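Local coordinates for glycosyl hydrolase (Rhizobium leguminosarum bv. trifolii, PDB 5NDX), which probably hydrolyses O-glycosidic bonds as a family 39 glycoside hydrolase, a bacterial orthologue of human alpha-L-iduronidase, at residues 2-7 with 425-430; 408-413 with 519-524; 413-418 with 514-519; 440-445 with 510-515. The protein carries 2 engineered substitutions. All coordinates share one frame; numbering follows the deposited sequence.

Contact 1 (2-7 with 425-430); sequences RERTRI and AVRLEV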
loop_
_atom_site.group_PDB
_atom_site.type_symbol
_atom_site.label_atom_id
_atom_site.label_comp_id
_atom_site.label_asym_id
_atom_site.label_seq_id
_atom_site.Cartn_x
_atom_site.Cartn_y
_atom_site.Cartn_z
ATOM N N ARG A 2 18.337 23.556 6.960
ATOM C CA ARG A 2 18.376 24.436 5.726
ATOM C C ARG A 2 17.257 25.525 5.761
ATOM O O ARG A 2 16.161 25.263 6.289
ATOM C CB ARG A 2 18.330 23.617 4.408
ATOM C CG ARG A 2 17.326 22.447 4.355
ATOM C CD ARG A 2 17.157 21.832 2.945
ATOM N NE ARG A 2 18.288 20.963 2.534
ATOM C CZ ARG A 2 19.102 21.107 1.470
ATOM N NH1 ARG A 2 18.959 22.033 0.490
ATOM N NH2 ARG A 2 20.103 20.228 1.363
ATOM N N GLU A 3 17.508 26.752 5.267
ATOM C CA GLU A 3 16.412 27.778 5.285
ATOM C C GLU A 3 15.583 27.912 3.998
ATOM O O GLU A 3 14.348 28.019 4.096
ATOM C CB GLU A 3 16.835 29.184 5.716
ATOM C CG GLU A 3 15.598 29.967 6.171
ATOM C CD GLU A 3 15.929 31.274 6.821
ATOM O OE1 GLU A 3 15.434 31.547 7.975
ATOM O OE2 GLU A 3 16.695 32.015 6.143
ATOM N N ARG A 4 16.252 27.964 2.842
ATOM C CA ARG A 4 15.565 28.036 1.555
ATOM C C ARG A 4 16.335 27.277 0.516
ATOM O O ARG A 4 17.506 27.468 0.392
ATOM C CB ARG A 4 15.322 29.468 1.080
ATOM C CG ARG A 4 14.653 29.501 -0.281
ATOM C CD ARG A 4 14.121 30.866 -0.523
ATOM N NE ARG A 4 13.606 31.184 -1.859
ATOM C CZ ARG A 4 14.297 31.749 -2.848
ATOM N NH1 ARG A 4 15.606 31.969 -2.790
ATOM N NH2 ARG A 4 13.649 32.088 -3.937
ATOM N N THR A 5 15.661 26.445 -0.232
ATOM C CA THR A 5 16.281 25.723 -1.313
ATOM C C THR A 5 15.579 26.000 -2.629
ATOM O O THR A 5 14.351 25.910 -2.690
ATOM C CB THR A 5 16.276 24.199 -1.042
ATOM O OG1 THR A 5 16.928 23.937 0.204
ATOM C CG2 THR A 5 17.031 23.475 -2.154
ATOM N N ARG A 6 16.346 26.324 -3.668
ATOM C CA ARG A 6 15.798 26.467 -5.032
ATOM C C ARG A 6 15.988 25.109 -5.681
ATOM O O ARG A 6 17.100 24.581 -5.688
ATOM C CB ARG A 6 16.444 27.629 -5.865
ATOM C CG ARG A 6 16.291 29.055 -5.267
ATOM C CD ARG A 6 16.940 30.285 -6.022
ATOM N NE ARG A 6 16.459 30.337 -7.420
ATOM C CZ ARG A 6 15.736 31.304 -8.034
ATOM N NH1 ARG A 6 15.367 32.473 -7.458
ATOM N NH2 ARG A 6 15.392 31.100 -9.305
ATOM N N ILE A 7 14.893 24.486 -6.130
ATOM C CA ILE A 7 14.950 23.185 -6.803
ATOM C C ILE A 7 14.444 23.365 -8.241
ATOM O O ILE A 7 13.357 23.900 -8.429
ATOM C CB ILE A 7 14.095 22.174 -6.063
ATOM C CG1 ILE A 7 14.574 22.019 -4.611
ATOM C CG2 ILE A 7 14.170 20.804 -6.703
ATOM C CD1 ILE A 7 13.748 21.016 -3.822
ATOM N N ALA A 425 11.805 26.484 3.404
ATOM C CA ALA A 425 11.226 27.104 2.230
ATOM C C ALA A 425 11.817 26.460 0.979
ATOM O O ALA A 425 13.036 26.261 0.913
ATOM C CB ALA A 425 11.514 28.585 2.274
ATOM N N VAL A 426 10.951 26.113 0.020
ATOM C CA VAL A 426 11.386 25.618 -1.265
ATOM C C VAL A 426 10.756 26.466 -2.369
ATOM O O VAL A 426 9.519 26.745 -2.366
ATOM C CB VAL A 426 11.026 24.130 -1.466
ATOM C CG1 VAL A 426 11.285 23.646 -2.864
ATOM C CG2 VAL A 426 11.787 23.265 -0.469
ATOM N N ARG A 427 11.607 26.898 -3.296
ATOM C CA ARG A 427 11.136 27.475 -4.553
ATOM C C ARG A 427 11.329 26.376 -5.575
ATOM O O ARG A 427 12.462 25.978 -5.842
ATOM C CB ARG A 427 11.898 28.701 -4.980
ATOM C CG ARG A 427 11.410 29.313 -6.307
ATOM C CD ARG A 427 12.325 30.435 -6.812
ATOM N NE ARG A 427 11.838 30.871 -8.113
ATOM C CZ ARG A 427 10.952 31.848 -8.332
ATOM N NH1 ARG A 427 10.417 32.595 -7.368
ATOM N NH2 ARG A 427 10.585 32.079 -9.572
ATOM N N LEU A 428 10.222 25.869 -6.101
ATOM C CA LEU A 428 10.261 24.755 -7.027
ATOM C C LEU A 428 10.027 25.303 -8.422
ATOM O O LEU A 428 9.023 25.955 -8.662
ATOM C CB LEU A 428 9.180 23.743 -6.690
ATOM C CG LEU A 428 9.029 22.550 -7.650
ATOM C CD1 LEU A 428 10.268 21.686 -7.574
ATOM C CD2 LEU A 428 7.818 21.725 -7.241
ATOM N N GLU A 429 10.944 25.004 -9.318
ATOM C CA GLU A 429 10.869 25.380 -10.726
ATOM C C GLU A 429 10.829 24.104 -11.555
ATOM O O GLU A 429 11.580 23.183 -11.312
ATOM C CB GLU A 429 12.091 26.234 -11.099
ATOM C CG GLU A 429 12.056 27.553 -10.327
ATOM C CD GLU A 429 13.227 28.503 -10.545
ATOM O OE1 GLU A 429 14.065 28.225 -11.416
ATOM O OE2 GLU A 429 13.296 29.553 -9.852
ATOM N N VAL A 430 9.933 24.041 -12.513
ATOM C CA VAL A 430 9.901 22.912 -13.421
ATOM C C VAL A 430 10.077 23.517 -14.828
ATOM O O VAL A 430 9.296 24.365 -15.230
ATOM C CB VAL A 430 8.593 22.127 -13.366
ATOM C CG1 VAL A 430 8.641 20.954 -14.349
ATOM C CG2 VAL A 430 8.319 21.603 -11.971
HETATM O O HOH W 1 10.696 32.635 -4.500
#

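Contact 2 (408-413 with 519-524); sequences SISLIH and LTQVLV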
loop_
_atom_site.group_PDB
_atom_site.type_symbol
_atom_site.label_atom_id
_atom_site.label_comp_id
_atom_site.label_asym_id
_atom_site.label_seq_id
_atom_site.Cartn_x
_atom_site.Cartn_y
_atom_site.Cartn_z
ATOM N N SER A 408 5.224 14.579 -12.053
ATOM C CA SER A 408 4.752 14.269 -10.740
ATOM C C SER A 408 5.975 14.202 -9.865
ATOM O O SER A 408 6.897 13.392 -10.097
ATOM C CB SER A 408 4.023 12.926 -10.710
ATOM O OG SER A 408 3.556 12.640 -9.382
ATOM N N ILE A 409 5.970 15.035 -8.834
ATOM C CA ILE A 409 7.099 15.167 -7.923
ATOM C C ILE A 409 6.650 14.955 -6.474
ATOM O O ILE A 409 5.724 15.642 -6.012
ATOM C CB ILE A 409 7.688 16.559 -8.033
ATOM C CG1 ILE A 409 8.249 16.806 -9.432
ATOM C CG2 ILE A 409 8.799 16.780 -6.978
ATOM C CD1 ILE A 409 8.344 18.265 -9.760
ATOM N N SER A 410 7.277 14.009 -5.778
ATOM C CA SER A 410 7.097 13.860 -4.347
ATOM C C SER A 410 8.190 14.673 -3.658
ATOM O O SER A 410 9.382 14.450 -3.891
ATOM C CB SER A 410 7.175 12.412 -3.920
ATOM O OG SER A 410 6.117 11.656 -4.455
ATOM N N LEU A 411 7.802 15.643 -2.837
ATOM C CA LEU A 411 8.764 16.388 -1.999
ATOM C C LEU A 411 8.562 15.914 -0.533
ATOM O O LEU A 411 7.473 16.095 0.061
ATOM C CB LEU A 411 8.517 17.859 -2.141
ATOM C CG LEU A 411 9.570 18.744 -1.485
ATOM C CD1 LEU A 411 10.938 18.575 -2.150
ATOM C CD2 LEU A 411 9.109 20.187 -1.568
ATOM N N ILE A 412 9.608 15.318 0.034
ATOM C CA ILE A 412 9.548 14.588 1.283
ATOM C C ILE A 412 10.362 15.374 2.339
ATOM O O ILE A 412 11.519 15.697 2.071
ATOM C CB ILE A 412 10.202 13.229 1.075
ATOM C CG1 ILE A 412 9.518 12.449 -0.048
ATOM C CG2 ILE A 412 10.231 12.419 2.363
ATOM C CD1 ILE A 412 10.404 11.371 -0.641
ATOM N N HIS A 413 9.772 15.739 3.478
ATOM C CA HIS A 413 10.560 16.376 4.559
ATOM C C HIS A 413 10.349 15.505 5.773
ATOM O O HIS A 413 9.268 15.494 6.356
ATOM C CB HIS A 413 10.090 17.793 4.722
ATOM C CG HIS A 413 10.999 18.692 5.499
ATOM N ND1 HIS A 413 12.324 18.408 5.802
ATOM C CD2 HIS A 413 10.771 19.917 6.003
ATOM C CE1 HIS A 413 12.861 19.416 6.466
ATOM N NE2 HIS A 413 11.947 20.356 6.582
ATOM N N LEU A 519 4.667 15.464 3.512
ATOM C CA LEU A 519 4.788 14.924 2.169
ATOM C C LEU A 519 3.969 15.825 1.271
ATOM O O LEU A 519 2.802 16.065 1.549
ATOM C CB LEU A 519 4.222 13.494 2.101
ATOM C CG LEU A 519 4.334 12.809 0.740
ATOM C CD1 LEU A 519 5.792 12.684 0.275
ATOM C CD2 LEU A 519 3.695 11.394 0.795
ATOM N N THR A 520 4.573 16.302 0.212
ATOM C CA THR A 520 3.910 17.140 -0.767
ATOM C C THR A 520 3.980 16.431 -2.136
ATOM O O THR A 520 5.040 15.962 -2.536
ATOM C CB THR A 520 4.607 18.482 -0.921
ATOM O OG1 THR A 520 4.751 19.118 0.344
ATOM C CG2 THR A 520 3.848 19.443 -1.823
ATOM N N GLN A 521 2.870 16.401 -2.867
ATOM C CA GLN A 521 2.901 15.894 -4.264
ATOM C C GLN A 521 2.578 17.063 -5.189
ATOM O O GLN A 521 1.573 17.754 -4.997
ATOM C CB GLN A 521 1.905 14.750 -4.433
ATOM C CG GLN A 521 2.182 13.872 -5.629
ATOM C CD GLN A 521 3.395 13.020 -5.436
ATOM O OE1 GLN A 521 3.801 12.712 -4.298
ATOM N NE2 GLN A 521 3.996 12.601 -6.546
ATOM N N VAL A 522 3.483 17.342 -6.128
ATOM C CA VAL A 522 3.294 18.398 -7.103
ATOM C C VAL A 522 3.026 17.710 -8.471
ATOM O O VAL A 522 3.867 16.954 -8.971
ATOM C CB VAL A 522 4.551 19.242 -7.209
ATOM C CG1 VAL A 522 4.338 20.391 -8.204
ATOM C CG2 VAL A 522 4.977 19.757 -5.797
ATOM N N LEU A 523 1.868 17.980 -9.053
ATOM C CA LEU A 523 1.498 17.475 -10.352
ATOM C C LEU A 523 1.412 18.668 -11.259
ATOM O O LEU A 523 0.748 19.661 -10.913
ATOM C CB LEU A 523 0.135 16.793 -10.297
ATOM C CG LEU A 523 0.005 15.642 -9.285
ATOM C CD1 LEU A 523 -1.442 15.145 -9.166
ATOM C CD2 LEU A 523 0.901 14.519 -9.667
ATOM N N VAL A 524 2.140 18.610 -12.368
ATOM C CA VAL A 524 2.076 19.638 -13.406
ATOM C C VAL A 524 1.658 18.909 -14.693
ATOM O O VAL A 524 2.426 18.100 -15.217
ATOM C CB VAL A 524 3.408 20.312 -13.611
ATOM C CG1 VAL A 524 3.288 21.377 -14.685
ATOM C CG2 VAL A 524 3.901 20.966 -12.309
HETATM O O HOH W 2 6.723 18.122 1.760
#

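Contact 3 (413-418 with 514-519); sequences HSVDAI and VPLPSL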
loop_
_atom_site.group_PDB
_atom_site.type_symbol
_atom_site.label_atom_id
_atom_site.label_comp_id
_atom_site.label_asym_id
_atom_site.label_seq_id
_atom_site.Cartn_x
_atom_site.Cartn_y
_atom_site.Cartn_z
ATOM N N HIS A 413 9.772 15.739 3.478
ATOM C CA HIS A 413 10.560 16.376 4.559
ATOM C C HIS A 413 10.349 15.505 5.773
ATOM O O HIS A 413 9.268 15.494 6.356
ATOM C CB HIS A 413 10.090 17.793 4.722
ATOM C CG HIS A 413 10.999 18.692 5.499
ATOM N ND1 HIS A 413 12.324 18.408 5.802
ATOM C CD2 HIS A 413 10.771 19.917 6.003
ATOM C CE1 HIS A 413 12.861 19.416 6.466
ATOM N NE2 HIS A 413 11.947 20.356 6.582
ATOM N N SER A 414 11.337 14.665 6.037
ATOM C CA SER A 414 11.213 13.615 7.006
ATOM C C SER A 414 12.597 13.290 7.566
ATOM O O SER A 414 13.571 13.124 6.803
ATOM C CB SER A 414 10.593 12.367 6.361
ATOM O OG SER A 414 10.651 11.211 7.184
ATOM N N VAL A 415 12.667 13.209 8.900
ATOM C CA VAL A 415 13.833 12.640 9.605
ATOM C C VAL A 415 13.366 11.472 10.502
ATOM O O VAL A 415 12.169 11.356 10.836
ATOM C CB VAL A 415 14.549 13.696 10.490
ATOM C CG1 VAL A 415 15.124 14.850 9.633
ATOM C CG2 VAL A 415 13.605 14.286 11.549
ATOM N N ASP A 416 14.319 10.642 10.914
ATOM C CA ASP A 416 14.032 9.496 11.753
ATOM C C ASP A 416 13.421 9.916 13.085
ATOM O O ASP A 416 12.471 9.286 13.565
ATOM C CB ASP A 416 15.325 8.702 11.977
ATOM C CG ASP A 416 15.738 7.918 10.746
ATOM O OD1 ASP A 416 15.019 7.900 9.727
ATOM O OD2 ASP A 416 16.781 7.283 10.782
ATOM N N ALA A 417 13.925 11.002 13.666
ATOM C CA ALA A 417 13.412 11.421 14.975
ATOM C C ALA A 417 11.965 11.888 14.898
ATOM O O ALA A 417 11.565 12.732 14.057
ATOM C CB ALA A 417 14.326 12.457 15.648
ATOM N N ILE A 418 11.178 11.335 15.803
ATOM C CA ILE A 418 9.720 11.525 15.838
ATOM C C ILE A 418 9.315 12.897 16.381
ATOM O O ILE A 418 8.356 13.489 15.958
ATOM C CB ILE A 418 9.103 10.422 16.730
ATOM C CG1 ILE A 418 9.299 9.066 16.023
ATOM C CG2 ILE A 418 7.608 10.648 16.954
ATOM C CD1 ILE A 418 9.376 7.921 16.995
ATOM N N VAL A 514 7.395 24.116 3.673
ATOM C CA VAL A 514 7.568 22.676 3.763
ATOM C C VAL A 514 7.802 22.278 5.236
ATOM O O VAL A 514 8.913 22.269 5.684
ATOM C CB VAL A 514 8.730 22.224 2.882
ATOM C CG1 VAL A 514 8.916 20.745 2.950
ATOM C CG2 VAL A 514 8.488 22.626 1.436
ATOM N N PRO A 515 6.731 21.924 5.966
ATOM C CA PRO A 515 6.932 21.488 7.351
ATOM C C PRO A 515 7.674 20.180 7.488
ATOM O O PRO A 515 7.664 19.368 6.580
ATOM C CB PRO A 515 5.509 21.317 7.895
ATOM C CG PRO A 515 4.615 22.034 6.921
ATOM C CD PRO A 515 5.314 21.972 5.590
ATOM N N LEU A 516 8.337 20.031 8.628
ATOM C CA LEU A 516 8.917 18.781 9.072
ATOM C C LEU A 516 7.991 18.227 10.167
ATOM O O LEU A 516 7.830 18.872 11.212
ATOM C CB LEU A 516 10.318 19.002 9.619
ATOM C CG LEU A 516 10.996 17.786 10.261
ATOM C CD1 LEU A 516 11.270 16.791 9.179
ATOM C CD2 LEU A 516 12.309 18.221 10.950
ATOM N N PRO A 517 7.390 17.050 9.989
ATOM C CA PRO A 517 7.357 16.259 8.761
ATOM C C PRO A 517 6.238 16.640 7.800
ATOM O O PRO A 517 5.220 17.193 8.212
ATOM C CB PRO A 517 7.085 14.855 9.271
ATOM C CG PRO A 517 6.305 15.021 10.525
ATOM C CD PRO A 517 6.650 16.380 11.094
ATOM N N SER A 518 6.442 16.323 6.521
ATOM C CA SER A 518 5.397 16.490 5.524
ATOM C C SER A 518 5.726 15.754 4.265
ATOM O O SER A 518 6.883 15.391 4.011
ATOM C CB SER A 518 5.155 17.994 5.211
ATOM O OG SER A 518 6.265 18.542 4.476
ATOM N N LEU A 519 4.667 15.464 3.512
ATOM C CA LEU A 519 4.788 14.924 2.169
ATOM C C LEU A 519 3.969 15.825 1.271
ATOM O O LEU A 519 2.802 16.065 1.549
ATOM C CB LEU A 519 4.222 13.494 2.101
ATOM C CG LEU A 519 4.334 12.809 0.740
ATOM C CD1 LEU A 519 5.792 12.684 0.275
ATOM C CD2 LEU A 519 3.695 11.394 0.795
#

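Contact 4 (440-445 with 510-515); sequences ICLLRI and VDLDVP. Unlike the reference sequence in segment 440-445: Ile440 (reference Leu).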
loop_
_atom_site.group_PDB
_atom_site.type_symbol
_atom_site.label_atom_id
_atom_site.label_comp_id
_atom_site.label_asym_id
_atom_site.label_seq_id
_atom_site.Cartn_x
_atom_site.Cartn_y
_atom_site.Cartn_z
ATOM N N ILE A 440 -1.240 23.138 -12.208
ATOM C CA ILE A 440 -0.393 22.795 -11.069
ATOM C C ILE A 440 -1.308 22.389 -9.913
ATOM O O ILE A 440 -2.117 23.212 -9.486
ATOM C CB ILE A 440 0.484 23.976 -10.661
ATOM C CG1 ILE A 440 1.311 24.459 -11.862
ATOM C CG2 ILE A 440 1.416 23.583 -9.494
ATOM C CD1 ILE A 440 2.018 25.807 -11.598
ATOM N N CYS A 441 -1.191 21.134 -9.447
ATOM C CA CYS A 441 -1.941 20.587 -8.330
ATOM C C CYS A 441 -0.951 20.280 -7.227
ATOM O O CYS A 441 0.048 19.609 -7.481
ATOM C CB CYS A 441 -2.677 19.265 -8.683
ATOM S SG CYS A 441 -3.548 19.390 -10.269
ATOM N N LEU A 442 -1.217 20.815 -6.028
ATOM C CA LEU A 442 -0.357 20.623 -4.881
ATOM C C LEU A 442 -1.123 19.879 -3.800
ATOM O O LEU A 442 -2.083 20.403 -3.269
ATOM C CB LEU A 442 0.107 21.964 -4.350
ATOM C CG LEU A 442 0.718 22.903 -5.385
ATOM C CD1 LEU A 442 0.820 24.300 -4.805
ATOM C CD2 LEU A 442 2.061 22.412 -5.893
ATOM N N LEU A 443 -0.724 18.656 -3.513
ATOM C CA LEU A 443 -1.335 17.853 -2.464
ATOM C C LEU A 443 -0.365 17.786 -1.255
ATOM O O LEU A 443 0.851 17.682 -1.451
ATOM C CB LEU A 443 -1.576 16.455 -2.976
ATOM C CG LEU A 443 -2.501 16.337 -4.164
ATOM C CD1 LEU A 443 -2.323 14.997 -4.828
ATOM C CD2 LEU A 443 -3.926 16.460 -3.648
ATOM N N ARG A 444 -0.915 17.805 -0.042
ATOM C CA ARG A 444 -0.127 17.896 1.178
ATOM C C ARG A 444 -0.697 17.039 2.274
ATOM O O ARG A 444 -1.921 17.048 2.536
ATOM C CB ARG A 444 -0.091 19.355 1.661
ATOM C CG ARG A 444 0.559 19.665 3.015
ATOM C CD ARG A 444 2.002 19.268 3.096
ATOM N NE ARG A 444 2.861 20.031 2.217
ATOM C CZ ARG A 444 3.209 21.318 2.398
ATOM N NH1 ARG A 444 2.755 22.037 3.410
ATOM N NH2 ARG A 444 4.027 21.893 1.538
ATOM N N ILE A 445 0.209 16.302 2.896
ATOM C CA ILE A 445 -0.017 15.637 4.150
ATOM C C ILE A 445 0.925 16.281 5.192
ATOM O O ILE A 445 2.132 16.146 5.099
ATOM C CB ILE A 445 0.260 14.113 4.103
ATOM C CG1 ILE A 445 -0.533 13.472 2.975
ATOM C CG2 ILE A 445 -0.134 13.486 5.446
ATOM C CD1 ILE A 445 -0.117 12.060 2.660
ATOM N N VAL A 510 6.699 27.699 -8.254
ATOM C CA VAL A 510 5.881 27.852 -7.079
ATOM C C VAL A 510 6.719 27.877 -5.793
ATOM O O VAL A 510 7.781 27.249 -5.712
ATOM C CB VAL A 510 4.791 26.752 -7.043
ATOM C CG1 VAL A 510 5.393 25.384 -6.843
ATOM C CG2 VAL A 510 3.748 27.065 -5.985
ATOM N N ASP A 511 6.254 28.647 -4.818
ATOM C CA ASP A 511 6.857 28.671 -3.489
ATOM C C ASP A 511 6.120 27.674 -2.628
ATOM O O ASP A 511 4.899 27.610 -2.669
ATOM C CB ASP A 511 6.787 30.029 -2.861
ATOM C CG ASP A 511 7.814 31.033 -3.469
ATOM O OD1 ASP A 511 8.961 30.642 -3.804
ATOM O OD2 ASP A 511 7.462 32.226 -3.586
ATOM N N LEU A 512 6.869 26.889 -1.864
ATOM C CA LEU A 512 6.274 25.965 -0.937
ATOM C C LEU A 512 6.865 26.196 0.438
ATOM O O LEU A 512 8.059 26.331 0.605
ATOM C CB LEU A 512 6.575 24.547 -1.373
ATOM C CG LEU A 512 6.058 24.083 -2.729
ATOM C CD1 LEU A 512 6.745 22.796 -3.128
ATOM C CD2 LEU A 512 4.562 23.861 -2.614
ATOM N N ASP A 513 5.989 26.209 1.415
ATOM C CA ASP A 513 6.344 26.132 2.829
ATOM C C ASP A 513 6.293 24.660 3.177
ATOM O O ASP A 513 5.261 24.005 2.967
ATOM C CB ASP A 513 5.335 26.929 3.638
ATOM C CG ASP A 513 5.431 26.623 5.119
ATOM O OD1 ASP A 513 6.459 27.053 5.729
ATOM O OD2 ASP A 513 4.513 25.875 5.618
ATOM N N VAL A 514 7.395 24.116 3.673
ATOM C CA VAL A 514 7.568 22.676 3.763
ATOM C C VAL A 514 7.802 22.278 5.236
ATOM O O VAL A 514 8.913 22.269 5.684
ATOM C CB VAL A 514 8.730 22.224 2.882
ATOM C CG1 VAL A 514 8.916 20.745 2.950
ATOM C CG2 VAL A 514 8.488 22.626 1.436
ATOM N N PRO A 515 6.731 21.924 5.966
ATOM C CA PRO A 515 6.932 21.488 7.351
ATOM C C PRO A 515 7.674 20.180 7.488
ATOM O O PRO A 515 7.664 19.368 6.580
ATOM C CB PRO A 515 5.509 21.317 7.895
ATOM C CG PRO A 515 4.615 22.034 6.921
ATOM C CD PRO A 515 5.314 21.972 5.590
HETATM O O HOH W 3 2.387 24.661 4.351
#

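Contact 1 (2-7 with 425-430)
Arg6 and Arg427 lie side by side on one face of a parallel strand pair, their guanidinium planes only 19° apart, and Glu429, bonded to both, probably eases the closeness of two like charges. The Arg6 chain, bent at chi3 (55°), brings one face of its guanidinium over CD of Arg427, while NH2 reaches OE2 of Glu429 at 2.7 Å in a salt bridge. The Arg6 guanidinium and the Glu429 carboxylate are turned nearly perpendicular, 88° apart. Arg427 is extended and approaches differently: its NE gives a 2.6 Å hydrogen bond to the same Glu429 OE2, in its own guanidinium plane and on the anti lone pair of that oxygen. Arg4, also extended, runs alongside Arg427, and a water accepts from Arg4 NH2 and Arg427 NH1.

The other face is mainly apolar. Ile7 crosses Val426 at a slant, CD1 against CG1 at 3.7 Å, and its CG2 meets CD1 of Leu428 at 4.1 Å; beta-branched and leucine side chains suit this buried side, where Ile7 also touches Leu411 of strand 407-413.

Between the faces, strands 4-7 and 425-430 run parallel, their segment axes 4.7 Å apart. Thr5 N binds Ala425 O and Thr5 O takes Arg427 N; Ile7 N binds Arg427 O, and Glu429 N reaches Ile7 O at 2.8 Å.

One carboxylate oxygen thus serves two arginines, so the three charged side chains form a network on the outer face in which Glu429 probably offsets the repulsion between Arg6 NH2 and Arg427 NE, 3.8 Å apart.

Contact 2 (408-413 with 519-524)
Ser408 to Ile412 pair with Leu519 to Leu523 as antiparallel neighbours inside the large mixed beta sheet, the strand axes 4.7 Å apart and all ten touching residues buried. Backbone bonding follows the regular alternation. Ile409 with Val522 and Leu411 with Thr520 are the hydrogen-bonded pairs, each joined by two N-H...O bonds, as in Val522 N to Ile409 O at 2.8 Å. At the non-hydrogen-bonded positions between them the CA-H groups lean on carbonyls, Gln521 CA lying 3.3 Å from Ile409 O.

Apolar packing is modest. CG1 of Ile412 meets CD1 of Leu519 at 3.7 Å, the two side chains pointing the same way, on the face where helix 364-372 packs against Leu519. On the other face Ile409 and Val522 sit side by side, and strand 508-516 packs on Leu411.

Polar side chains do the more specific work, because a buried amide and buried hydroxyls need partners. Thr520 OG1 has Arg444 NE as a partner, and a water bridges it to Leu411 O. Gln521 bends at chi2 (71°), turning its amide toward strand 408-413, between Ser408 and Ser410. NE2 donates to Ser408 OG at 2.9 Å, close to the amide plane; that hydroxyl also bonds Thr374. At the other end of the amide, Ser410 OG gives its proton to Gln521 OE1 at 2.6 Å, in the carbonyl plane on a lone pair.

Contact 3 (413-418 with 514-519)
His413 enters a corner formed by Val514, Pro515 and Leu516, with CG anti to its backbone N (chi1 -164°), a torsion that swings the imidazole against the neighbouring chain. Leu516 CB lies over one face of the ring, 3.9 Å from its centroid and 19° off the normal, a CH-pi contact displaced toward the rim. At the edge, His413 CD2 approaches Val514 O in the ring plane at 3.0 Å. His413 CD2 is also 3.2 Å from Pro515 O, which comes at a slant. An imidazole suits this spot because its flat face takes an aliphatic CH while its polarised C-H edge can sit beside carbonyl oxygens. CG1 of Val514 closes in on His413 CB at 3.6 Å.

Leu516 makes a second contact through CD1, which rests against the His413 carbonyl and, at 4.2 Å, against CG2 of Val415, the two side chains crossing at about a right angle.

Ser518 adopts a less roomy rotamer, OG between backbone N and carbonyl carbon (chi1 71°). From there OG donates to Pro515 O at 2.7 Å, on a lone pair in the carbonyl plane, a bond that spans the turn from residue 518 back to residue 515. The peptide before Pro517 is cis, which reverses the chain sharply, and Pro517 CA lies 3.2 Å from His413 O. That oxygen also accepts the Ser518 N-H, while His413 N gives a nearly straight bond to Ser518 O at 3.0 Å.

This hydrogen-bonded antiparallel pair ends the pairing of strands 407-413 and 518-526, beside a cis-proline connection that carries the chain from strand 508-516 into strand 518-526.

Contact 4 (440-445 with 510-515)
Two layers of strands face each other here: Leu442 and Arg444 of strand 436-445 look across at strand 508-516, the segment axes 9.5 Å apart, so that side chains and not backbones make the contact. At one end leucine meets valine. Leu442 CD1 touches CG2 of Val510 at 4.2 Å, the two side chains sliding past each other in opposite directions, and Leu442 CD1 also stands 4.4 Å from CD2 of Leu512. A long leucine reaching from one layer to a shorter valine and a leucine on the other suits this gap.

The pairing has the character of a beta sandwich, for strands 440-445 and 510-515 run 19° from parallel; 508-516 is one outermost strand of a curled sheet, and 436-445 is next to the strand at the other end, 493-503. Val522 lies beside Leu442 in its own layer, and Leu428 beside Val510 in the opposite one.

At the other end Arg444 bridges the layers. Its chain bends at chi2 and chi3 (60° and 66°), which curls the guanidinium toward the main chain of strand 510-515. NH2 donates to Asp513 O at 2.8 Å, tilted from the guanidinium plane, and Arg444 NH1 adds a weak bond of 3.2 Å to Asp513 O. One face of the guanidinium lies against Pro515, whose CD is 3.4 Å from NH1; a proline ring offers a compact aliphatic surface there. A water in the guanidinium plane takes a bond from NH1 and gives one to Asp513 OD2, whose salt bridge is with Arg423. Arg444 NH1 also pairs with Asp446.

In the fold
From the N terminus, strand 4-10 gains its parallel neighbour only when strand 422-431 arrives, after its antiparallel one, 378-385, so contact 1 closes the longest loop, enclosing the parallel sheet of the TIM barrel. Before that closure the chain passes 408-413 and 413-418, whose partners come only after residue 510; contacts 2 and 3 therefore cross contact 1. Contact 4 opens at 440-445, after contact 1 is complete, and ends on 510-515, shared in part with contact 3. Both contacts 3 and 4 lie within the span of contact 2. Together they tie the N-terminal strand to the mixed sheet, join its central strands and bring its two layers face to face.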